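Local coordinates for WZI (Escherichia coli, PDB 2YNK), which is an outer-membrane beta-barrel lectin that binds carbohydrate and takes part in group 1 capsule assembly, at residues E105-H110 and G131-K137; N140-G146 and G171-A177; Q196-S200 and K212-R217. All coordinates share one frame; numbering follows the deposited sequence.

Interaction 1 (E105-H110 and G131-K137). With D12 (dodecane), chain D; OCT (N-octane), chain B; OCT (N-octane), chain L.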
loop_
_atom_site.group_PDB
_atom_site.type_symbol
_atom_site.label_atom_id
_atom_site.label_comp_id
_atom_site.label_asym_id
_atom_site.label_seq_id
_atom_site.Cartn_x
_atom_site.Cartn_y
_atom_site.Cartn_z
ATOM N N GLU A 105 20.014 15.678 -0.425
ATOM C CA GLU A 105 20.932 14.554 -0.590
ATOM C C GLU A 105 20.824 13.503 0.536
ATOM O O GLU A 105 20.704 12.311 0.260
ATOM C CB GLU A 105 22.365 15.105 -0.708
ATOM C CG GLU A 105 23.495 14.097 -0.517
ATOM C CD GLU A 105 23.456 12.964 -1.517
ATOM O OE1 GLU A 105 22.991 13.195 -2.651
ATOM O OE2 GLU A 105 23.895 11.845 -1.167
ATOM N N TRP A 106 20.848 13.942 1.792
ATOM C CA TRP A 106 20.881 13.009 2.919
ATOM C C TRP A 106 19.750 13.174 3.907
ATOM O O TRP A 106 19.835 12.647 5.015
ATOM C CB TRP A 106 22.223 13.110 3.648
ATOM C CG TRP A 106 22.515 14.491 4.182
ATOM C CD1 TRP A 106 23.128 15.537 3.511
ATOM C CD2 TRP A 106 22.196 15.032 5.513
ATOM N NE1 TRP A 106 23.215 16.648 4.307
ATOM C CE2 TRP A 106 22.678 16.415 5.516
ATOM C CE3 TRP A 106 21.590 14.527 6.659
ATOM C CZ2 TRP A 106 22.547 17.237 6.621
ATOM C CZ3 TRP A 106 21.461 15.369 7.770
ATOM C CH2 TRP A 106 21.928 16.691 7.749
ATOM N N TRP A 107 18.675 13.867 3.529
ATOM C CA TRP A 107 17.574 14.099 4.459
ATOM C C TRP A 107 16.226 14.244 3.812
ATOM O O TRP A 107 16.126 14.682 2.670
ATOM C CB TRP A 107 17.863 15.315 5.329
ATOM C CG TRP A 107 17.638 16.646 4.668
ATOM C CD1 TRP A 107 16.493 17.428 4.713
ATOM C CD2 TRP A 107 18.586 17.413 3.866
ATOM N NE1 TRP A 107 16.657 18.586 4.002
ATOM C CE2 TRP A 107 17.890 18.641 3.469
ATOM C CE3 TRP A 107 19.897 17.213 3.441
ATOM C CZ2 TRP A 107 18.503 19.613 2.683
ATOM C CZ3 TRP A 107 20.503 18.197 2.657
ATOM C CH2 TRP A 107 19.820 19.370 2.287
ATOM N N ASP A 108 15.177 13.892 4.560
ATOM C CA ASP A 108 13.796 14.024 4.104
ATOM C C ASP A 108 12.935 14.356 5.314
ATOM O O ASP A 108 12.864 13.572 6.267
ATOM C CB ASP A 108 13.331 12.707 3.482
ATOM C CG ASP A 108 11.996 12.817 2.744
ATOM O OD1 ASP A 108 11.434 13.929 2.617
ATOM O OD2 ASP A 108 11.513 11.756 2.272
ATOM N N VAL A 109 12.286 15.514 5.283
ATOM C CA VAL A 109 11.405 15.921 6.367
ATOM C C VAL A 109 10.021 16.240 5.829
ATOM O O VAL A 109 9.878 17.081 4.944
ATOM C CB VAL A 109 11.959 17.145 7.103
ATOM C CG1 VAL A 109 10.899 17.733 8.020
ATOM C CG2 VAL A 109 13.192 16.748 7.891
ATOM N N HIS A 110 9.016 15.564 6.389
ATOM C CA HIS A 110 7.617 15.734 6.008
ATOM C C HIS A 110 6.810 15.958 7.264
ATOM O O HIS A 110 6.485 15.008 7.980
ATOM C CB HIS A 110 7.151 14.487 5.261
ATOM C CG HIS A 110 5.725 14.556 4.759
ATOM N ND1 HIS A 110 5.378 15.231 3.652
ATOM C CD2 HIS A 110 4.560 13.974 5.242
ATOM C CE1 HIS A 110 4.060 15.105 3.444
ATOM N NE2 HIS A 110 3.559 14.335 4.419
ATOM N N GLY A 131 1.427 10.218 8.605
ATOM C CA GLY A 131 2.297 10.497 7.496
ATOM C C GLY A 131 3.520 11.298 7.893
ATOM O O GLY A 131 4.495 11.309 7.141
ATOM N N ALA A 132 3.495 11.952 9.060
ATOM C CA ALA A 132 4.600 12.831 9.455
ATOM C C ALA A 132 5.828 12.010 9.755
ATOM O O ALA A 132 5.772 11.122 10.591
ATOM C CB ALA A 132 4.242 13.682 10.666
ATOM N N TYR A 133 6.928 12.299 9.061
ATOM C CA TYR A 133 8.215 11.688 9.378
ATOM C C TYR A 133 9.369 12.645 9.120
ATOM O O TYR A 133 9.225 13.652 8.423
ATOM C CB TYR A 133 8.433 10.421 8.543
ATOM C CG TYR A 133 8.596 10.712 7.067
ATOM C CD1 TYR A 133 9.846 11.012 6.520
ATOM C CD2 TYR A 133 7.497 10.711 6.218
ATOM C CE1 TYR A 133 9.990 11.301 5.166
ATOM C CE2 TYR A 133 7.626 10.987 4.869
ATOM C CZ TYR A 133 8.874 11.285 4.343
ATOM O OH TYR A 133 8.980 11.569 2.997
ATOM N N GLY A 134 10.512 12.306 9.698
ATOM C CA GLY A 134 11.799 12.814 9.249
ATOM C C GLY A 134 12.716 11.633 8.981
ATOM O O GLY A 134 12.647 10.621 9.682
ATOM N N ALA A 135 13.557 11.740 7.953
ATOM C CA ALA A 135 14.517 10.678 7.638
ATOM C C ALA A 135 15.873 11.246 7.303
ATOM O O ALA A 135 15.985 12.376 6.824
ATOM C CB ALA A 135 14.018 9.813 6.497
ATOM N N VAL A 136 16.903 10.448 7.568
ATOM C CA VAL A 136 18.267 10.766 7.167
ATOM C C VAL A 136 18.896 9.603 6.400
ATOM O O VAL A 136 18.530 8.443 6.612
ATOM C CB VAL A 136 19.162 11.097 8.377
ATOM C CG1 VAL A 136 18.737 12.412 9.004
ATOM C CG2 VAL A 136 19.165 9.958 9.386
ATOM N N LYS A 137 19.850 9.923 5.521
ATOM C CA LYS A 137 20.561 8.907 4.740
ATOM C C LYS A 137 22.018 8.766 5.161
ATOM O O LYS A 137 22.731 9.755 5.284
ATOM C CB LYS A 137 20.514 9.247 3.258
ATOM C CG LYS A 137 20.960 8.106 2.361
ATOM C CD LYS A 137 20.671 8.392 0.898
ATOM C CE LYS A 137 21.708 9.318 0.294
ATOM N NZ LYS A 137 21.210 9.856 -0.992
HETATM C C1 D12 D . 19.005 21.014 6.314
HETATM C C2 D12 D . 19.152 19.719 7.096
HETATM C C3 D12 D . 17.847 19.285 7.784
HETATM C C4 D12 D . 17.941 17.855 8.335
HETATM C C5 D12 D . 16.826 17.510 9.333
HETATM C C6 D12 D . 16.658 15.994 9.512
HETATM C C7 D12 D . 16.415 15.581 10.964
HETATM C C8 D12 D . 15.413 14.430 11.132
HETATM C C9 D12 D . 16.084 13.055 11.183
HETATM C C10 D12 D . 15.268 12.012 11.952
HETATM C C11 D12 D . 15.611 10.589 11.498
HETATM C C12 D12 D . 15.543 9.567 12.617
HETATM C C1 OCT B . 9.069 14.922 12.300
HETATM C C2 OCT B . 8.682 13.922 13.372
HETATM C C3 OCT B . 7.199 13.552 13.288
HETATM C C4 OCT B . 6.803 12.552 14.379
HETATM C C5 OCT B . 5.287 12.438 14.532
HETATM C C6 OCT B . 4.896 11.264 15.441
HETATM C C7 OCT B . 4.078 11.656 16.682
HETATM C C8 OCT B . 2.934 10.696 16.974
HETATM C C1 OCT L . 26.496 13.992 5.233
HETATM C C2 OCT L . 26.273 12.821 6.171
HETATM C C3 OCT L . 25.080 13.042 7.105
HETATM C C4 OCT L . 24.869 11.878 8.078
HETATM C C5 OCT L . 23.687 12.122 9.019
HETATM C C6 OCT L . 23.591 11.063 10.123
HETATM C C7 OCT L . 22.668 11.495 11.264
HETATM C C8 OCT L . 22.233 10.318 12.121
#

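Interaction 2 (N140-G146 and G171-A177)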
loop_
_atom_site.group_PDB
_atom_site.type_symbol
_atom_site.label_atom_id
_atom_site.label_comp_id
_atom_site.label_asym_id
_atom_site.label_seq_id
_atom_site.Cartn_x
_atom_site.Cartn_y
_atom_site.Cartn_z
ATOM N N ASN A 140 24.034 4.716 2.024
ATOM C CA ASN A 140 22.942 4.230 1.165
ATOM C C ASN A 140 21.697 3.671 1.913
ATOM O O ASN A 140 20.807 3.072 1.295
ATOM C CB ASN A 140 23.464 3.189 0.163
ATOM C CG ASN A 140 22.564 3.055 -1.054
ATOM O OD1 ASN A 140 22.127 4.057 -1.613
ATOM N ND2 ASN A 140 22.266 1.814 -1.458
ATOM N N GLN A 141 21.630 3.879 3.228
ATOM C CA GLN A 141 20.470 3.457 4.006
ATOM C C GLN A 141 19.671 4.669 4.461
ATOM O O GLN A 141 20.237 5.672 4.892
ATOM C CB GLN A 141 20.874 2.601 5.215
ATOM C CG GLN A 141 21.924 1.537 4.933
ATOM C CD GLN A 141 21.703 0.801 3.621
ATOM O OE1 GLN A 141 20.615 0.294 3.355
ATOM N NE2 GLN A 141 22.741 0.739 2.793
ATOM N N TRP A 142 18.354 4.563 4.341
ATOM C CA TRP A 142 17.437 5.562 4.880
ATOM C C TRP A 142 16.912 5.141 6.236
ATOM O O TRP A 142 16.309 4.072 6.369
ATOM C CB TRP A 142 16.260 5.739 3.942
ATOM C CG TRP A 142 16.499 6.714 2.836
ATOM C CD1 TRP A 142 16.586 6.452 1.476
ATOM C CD2 TRP A 142 16.658 8.160 2.962
ATOM N NE1 TRP A 142 16.781 7.612 0.771
ATOM C CE2 TRP A 142 16.844 8.672 1.605
ATOM C CE3 TRP A 142 16.665 9.048 4.022
ATOM C CZ2 TRP A 142 17.031 10.015 1.349
ATOM C CZ3 TRP A 142 16.860 10.403 3.752
ATOM C CH2 TRP A 142 17.033 10.874 2.442
ATOM N N LEU A 143 17.145 5.979 7.244
ATOM C CA LEU A 143 16.609 5.760 8.578
ATOM C C LEU A 143 15.525 6.784 8.827
ATOM O O LEU A 143 15.746 7.980 8.645
ATOM C CB LEU A 143 17.699 5.896 9.641
ATOM C CG LEU A 143 17.249 5.642 11.091
ATOM C CD1 LEU A 143 16.527 4.306 11.235
ATOM C CD2 LEU A 143 18.446 5.720 12.032
ATOM N N SER A 144 14.364 6.311 9.265
ATOM C CA SER A 144 13.184 7.154 9.371
ATOM C C SER A 144 12.479 7.056 10.731
ATOM O O SER A 144 12.421 5.985 11.326
ATOM C CB SER A 144 12.211 6.733 8.290
ATOM O OG SER A 144 11.073 7.558 8.338
ATOM N N PHE A 145 11.946 8.171 11.219
ATOM C CA PHE A 145 11.056 8.142 12.376
ATOM C C PHE A 145 9.804 8.935 12.074
ATOM O O PHE A 145 9.877 10.012 11.485
ATOM C CB PHE A 145 11.704 8.703 13.645
ATOM C CG PHE A 145 10.802 8.620 14.851
ATOM C CD1 PHE A 145 10.682 7.438 15.566
ATOM C CD2 PHE A 145 10.033 9.709 15.244
ATOM C CE1 PHE A 145 9.827 7.351 16.661
ATOM C CE2 PHE A 145 9.183 9.628 16.331
ATOM C CZ PHE A 145 9.080 8.449 17.039
ATOM N N GLY A 146 8.660 8.402 12.503
ATOM C CA GLY A 146 7.371 9.046 12.280
ATOM C C GLY A 146 6.218 8.068 12.192
ATOM O O GLY A 146 6.282 6.952 12.720
ATOM N N GLY A 171 6.866 4.798 14.555
ATOM C CA GLY A 171 8.016 3.915 14.624
ATOM C C GLY A 171 9.205 4.277 13.760
ATOM O O GLY A 171 9.263 5.350 13.142
ATOM N N PHE A 172 10.167 3.355 13.753
ATOM C CA PHE A 172 11.398 3.475 12.989
ATOM C C PHE A 172 11.316 2.601 11.743
ATOM O O PHE A 172 10.682 1.546 11.751
ATOM C CB PHE A 172 12.590 3.063 13.849
ATOM C CG PHE A 172 12.851 3.994 14.996
ATOM C CD1 PHE A 172 13.681 5.093 14.839
ATOM C CD2 PHE A 172 12.247 3.789 16.227
ATOM C CE1 PHE A 172 13.916 5.965 15.885
ATOM C CE2 PHE A 172 12.478 4.657 17.279
ATOM C CZ PHE A 172 13.321 5.744 17.105
ATOM N N LEU A 173 11.953 3.050 10.671
ATOM C CA LEU A 173 11.924 2.336 9.401
ATOM C C LEU A 173 13.260 2.516 8.663
ATOM O O LEU A 173 13.850 3.593 8.698
ATOM C CB LEU A 173 10.749 2.844 8.557
ATOM C CG LEU A 173 10.388 2.072 7.287
ATOM C CD1 LEU A 173 8.928 2.332 6.957
ATOM C CD2 LEU A 173 11.295 2.436 6.111
HETATM N N MSE A 174 13.729 1.451 8.020
HETATM C CA MSE A 174 15.031 1.457 7.374
HETATM C C MSE A 174 14.981 0.733 6.062
HETATM O O MSE A 174 14.310 -0.290 5.945
HETATM C CB MSE A 174 16.083 0.859 8.298
HETATM C CG MSE A 174 17.346 1.714 8.228
HETATM SE SE MSE A 174 18.793 0.954 9.332
HETATM C CE MSE A 174 20.241 0.843 7.994
ATOM N N GLN A 175 15.713 1.273 5.081
ATOM C CA GLN A 175 15.681 0.830 3.677
ATOM C C GLN A 175 16.974 1.134 2.931
ATOM O O GLN A 175 17.712 2.029 3.321
ATOM C CB GLN A 175 14.612 1.607 2.929
ATOM C CG GLN A 175 13.226 1.079 3.108
ATOM C CD GLN A 175 12.223 1.824 2.271
ATOM O OE1 GLN A 175 11.035 1.505 2.306
ATOM N NE2 GLN A 175 12.687 2.815 1.507
ATOM N N ARG A 176 17.205 0.448 1.816
ATOM C CA ARG A 176 18.239 0.894 0.885
ATOM C C ARG A 176 17.750 2.150 0.181
ATOM O O ARG A 176 16.549 2.312 -0.028
ATOM C CB ARG A 176 18.554 -0.167 -0.171
ATOM C CG ARG A 176 19.112 -1.470 0.372
ATOM C CD ARG A 176 19.527 -2.379 -0.773
ATOM N NE ARG A 176 20.852 -2.044 -1.302
ATOM C CZ ARG A 176 21.363 -2.526 -2.433
ATOM N NH1 ARG A 176 20.672 -3.355 -3.207
ATOM N NH2 ARG A 176 22.578 -2.156 -2.806
ATOM N N ALA A 177 18.672 3.038 -0.186
ATOM C CA ALA A 177 18.326 4.190 -1.027
ATOM C C ALA A 177 18.339 3.718 -2.473
ATOM O O ALA A 177 17.284 3.511 -3.065
ATOM C CB ALA A 177 19.288 5.345 -0.806
HETATM O O HOH W 1 23.407 -0.612 0.100
#

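Interaction 3 (Q196-S200 and K212-R217)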
loop_
_atom_site.group_PDB
_atom_site.type_symbol
_atom_site.label_atom_id
_atom_site.label_comp_id
_atom_site.label_asym_id
_atom_site.label_seq_id
_atom_site.Cartn_x
_atom_site.Cartn_y
_atom_site.Cartn_z
ATOM N N GLN A 196 13.405 -3.962 3.876
ATOM C CA GLN A 196 12.756 -2.983 4.740
ATOM C C GLN A 196 12.627 -3.587 6.119
ATOM O O GLN A 196 12.155 -4.713 6.270
ATOM C CB GLN A 196 11.382 -2.585 4.201
ATOM C CG GLN A 196 10.841 -1.308 4.825
ATOM C CD GLN A 196 9.427 -1.011 4.396
ATOM O OE1 GLN A 196 8.465 -1.444 5.039
ATOM N NE2 GLN A 196 9.285 -0.290 3.299
ATOM N N ILE A 197 13.073 -2.856 7.129
ATOM C CA ILE A 197 12.867 -3.283 8.506
ATOM C C ILE A 197 12.086 -2.184 9.187
ATOM O O ILE A 197 12.298 -1.010 8.889
ATOM C CB ILE A 197 14.197 -3.579 9.237
ATOM C CG1 ILE A 197 15.061 -2.323 9.364
ATOM C CG2 ILE A 197 14.975 -4.662 8.498
ATOM C CD1 ILE A 197 16.450 -2.601 9.904
ATOM N N SER A 198 11.153 -2.560 10.062
ATOM C CA SER A 198 10.424 -1.568 10.870
ATOM C C SER A 198 10.076 -2.066 12.265
ATOM O O SER A 198 9.740 -3.247 12.461
ATOM C CB SER A 198 9.153 -1.085 10.153
ATOM O OG SER A 198 8.242 -2.142 9.909
ATOM N N ALA A 199 10.185 -1.149 13.228
ATOM C CA ALA A 199 9.703 -1.367 14.601
ATOM C C ALA A 199 8.732 -0.240 14.957
ATOM O O ALA A 199 9.093 0.932 14.894
ATOM C CB ALA A 199 10.860 -1.419 15.581
ATOM N N SER A 200 7.500 -0.615 15.308
ATOM C CA SER A 200 6.385 0.322 15.497
ATOM C C SER A 200 5.586 0.016 16.774
ATOM O O SER A 200 5.668 -1.077 17.331
ATOM C CB SER A 200 5.439 0.252 14.295
ATOM O OG SER A 200 6.073 0.643 13.084
ATOM N N LYS A 212 3.934 -3.797 20.045
ATOM C CA LYS A 212 4.857 -3.478 18.987
ATOM C C LYS A 212 4.568 -4.346 17.785
ATOM O O LYS A 212 4.206 -5.513 17.924
ATOM C CB LYS A 212 6.292 -3.684 19.446
ATOM C CG LYS A 212 6.570 -3.209 20.868
ATOM C CD LYS A 212 6.143 -1.772 21.116
ATOM C CE LYS A 212 6.514 -1.348 22.527
ATOM N NZ LYS A 212 6.053 0.038 22.798
ATOM N N ILE A 213 4.705 -3.757 16.601
ATOM C CA ILE A 213 4.789 -4.531 15.381
ATOM C C ILE A 213 6.227 -4.380 14.898
ATOM O O ILE A 213 6.671 -3.281 14.572
ATOM C CB ILE A 213 3.768 -4.072 14.326
ATOM C CG1 ILE A 213 2.340 -4.226 14.861
ATOM C CG2 ILE A 213 3.905 -4.893 13.054
ATOM C CD1 ILE A 213 1.864 -5.661 15.005
ATOM N N ILE A 214 6.962 -5.485 14.912
ATOM C CA ILE A 214 8.333 -5.519 14.417
ATOM C C ILE A 214 8.350 -6.432 13.208
ATOM O O ILE A 214 7.720 -7.497 13.223
ATOM C CB ILE A 214 9.314 -6.003 15.500
ATOM C CG1 ILE A 214 9.305 -5.006 16.667
ATOM C CG2 ILE A 214 10.720 -6.142 14.934
ATOM C CD1 ILE A 214 9.562 -5.635 18.013
ATOM N N GLY A 215 9.038 -6.004 12.154
ATOM C CA GLY A 215 8.932 -6.700 10.877
ATOM C C GLY A 215 10.066 -6.502 9.898
ATOM O O GLY A 215 10.864 -5.561 9.999
ATOM N N GLY A 216 10.111 -7.400 8.925
ATOM C CA GLY A 216 11.189 -7.432 7.958
ATOM C C GLY A 216 10.669 -7.912 6.626
ATOM O O GLY A 216 9.787 -8.777 6.562
ATOM N N ARG A 217 11.211 -7.340 5.561
ATOM C CA ARG A 217 10.841 -7.729 4.219
ATOM C C ARG A 217 12.047 -7.661 3.289
ATOM O O ARG A 217 12.868 -6.741 3.377
ATOM C CB ARG A 217 9.732 -6.830 3.701
ATOM C CG ARG A 217 9.508 -6.977 2.206
ATOM C CD ARG A 217 8.265 -6.258 1.743
ATOM N NE ARG A 217 8.058 -6.464 0.316
ATOM C CZ ARG A 217 7.516 -7.553 -0.222
ATOM N NH1 ARG A 217 7.121 -8.569 0.549
ATOM N NH2 ARG A 217 7.369 -7.629 -1.541
#

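Interaction 1 (E105-H110 and G131-K137)
D108 and Y133 meet within a beta hairpin of the Wzi barrel, strands 107-116 and 127-138, whose segments run antiparallel at 178°. The Y133 hydroxyl donates to D108 OD2 over 2.6 Å, reaching it from above the carboxylate plane. With its ring set between backbone N and carbonyl carbon (chi1 67°), Y133 leans over toward the neighbouring strand. D108 OD2 also takes a salt bridge from K66 and a weak bond from L3 N, so that three donors gather on one oxygen of a buried residue, which would probably stabilise the charged carboxylate. The main chain satisfies itself pairwise: D108 and A135 exchange both N-H...O bonds, as do H110 and Y133, and K137 N reaches W106 O at 2.8 Å. At the end of the hairpin away from its connecting loop, K137 NZ donates to E105 O (2.8 Å) and more weakly to E105 OE2 (3.3 Å), within a salt bridge. H110 lays CB over the face of the Y133 ring, 3.9 Å from its centroid, a CH-pi contact; its imidazole is nearly parallel to the phenol but slid aside, ND1 bonding N101 OD1 and NE2 more weakly Q112 OE1. The face bearing W107, V109 and V136 meets hydrocarbon instead. A dodecane lies over one face of the W107 ring, whose NE1 is satisfied by N102 OD1, and continues past V109, G134 and V136, as befits a surface turned to the membrane. W106 is sandwiched: W107 CE3 lies over one ring face and an octane over the other, its C3 3.8 Å from W106 CE3.

Interaction 2 (N140-G146 and G171-A177)
N140 and A177 open a series of main-chain bonds, A177 N donating to N140 O over 2.6 Å. Paired bonds follow between W142 and Q175, S144 and L173, and G146 and G171, the last with G171 N on G146 O at 2.9 Å. A water adds a polar link at the N140 end: N140 ND2, Q141 NE2 and R176 NE all donate to it, R176 NE at 3.2 Å and in the plane of its guanidinium. N140 ND2 also bonds E178 O, Q141 NE2 also bonds W139 O, and R176 NH1 bonds A180 O and W193 O. These segments belong to adjacent antiparallel strands of the closed outer-membrane barrel, joined by a 24-residue excursion rather than a tight turn. Apolar contacts divide by face. Among L143, F145, F172 and selenomethionine M174, F145 CD1 sits over the centre of the F172 ring, 3.5 Å from F172 CZ, the planes oblique at 54°. L143 CD1 lies 4.1 Å from M174 CG and also touches a dodecane. M174 bends at chi3 (126°), which brings CE against Q141 CB. On the other face, toward the N-terminal region inside the barrel, W142 CD1 rests 3.7 Å from A177 CB while its NE1 bonds E35 OE1; S144 and Q175 touch L3.

Interaction 3 (Q196-S200 and K212-R217)
Q196-S200 and K212-R217 run antiparallel at 177° with axes 4.7 Å apart, and six N-H...O bonds join the hydrogen-bonded pairs Q196-R217, S198-G215 and S200-I213. The bonds are even in length, S198 N to G215 O at 3.0 Å and G215 N to S198 O at 2.9 Å, as expected of a regular beta hairpin in a transmembrane barrel. Side chains add little across the strands. A199 CB meets I214 CG1 at 4.1 Å, and S200 CB lies beside the I213 carbonyl, 3.8 Å from its O. K212 CB passes S200 O at 3.4 Å before its chain bends at chi2 (-53°) and leads away. G215 and G216 face S198 and I197 with no side chain of their own. Q196 and R217 share one face but reach elsewhere: Q196 OE1 accepts from W152 and Q150, and its NE2 bonds Q175 and W30 O. R217, extended from CG to NE, bonds T29 and S28 and makes a salt bridge to D274, while S198 OG bonds Q150. Cross-strand cohesion therefore rests on peptide groups, leaving the polar side chains to tie the barrel wall to the N-terminal residues 28-30 and to other strands.

Overall arrangement
From the N terminus, interaction 1 comes first, strand 127-138 folding back on 107-116 and closing a 20-residue loop. A short turn carries the chain into strand 141-145, and interaction 2 closes 24 residues when strand 170-176 returns beside it. After strand 193-201, interaction 3 closes the shortest loop, 11 residues. The three lie in series; none nests or crosses another. Neighbours are tied laterally: L143 N probably bonds V136 O (2.9 Å) between interactions 1 and 2, and Q196 NE2 probably bonds Q175 OE1 (2.7 Å) between interactions 2 and 3. Interactions 1 and 3 do not touch. Together they join six consecutive strands of one antiparallel barrel wall.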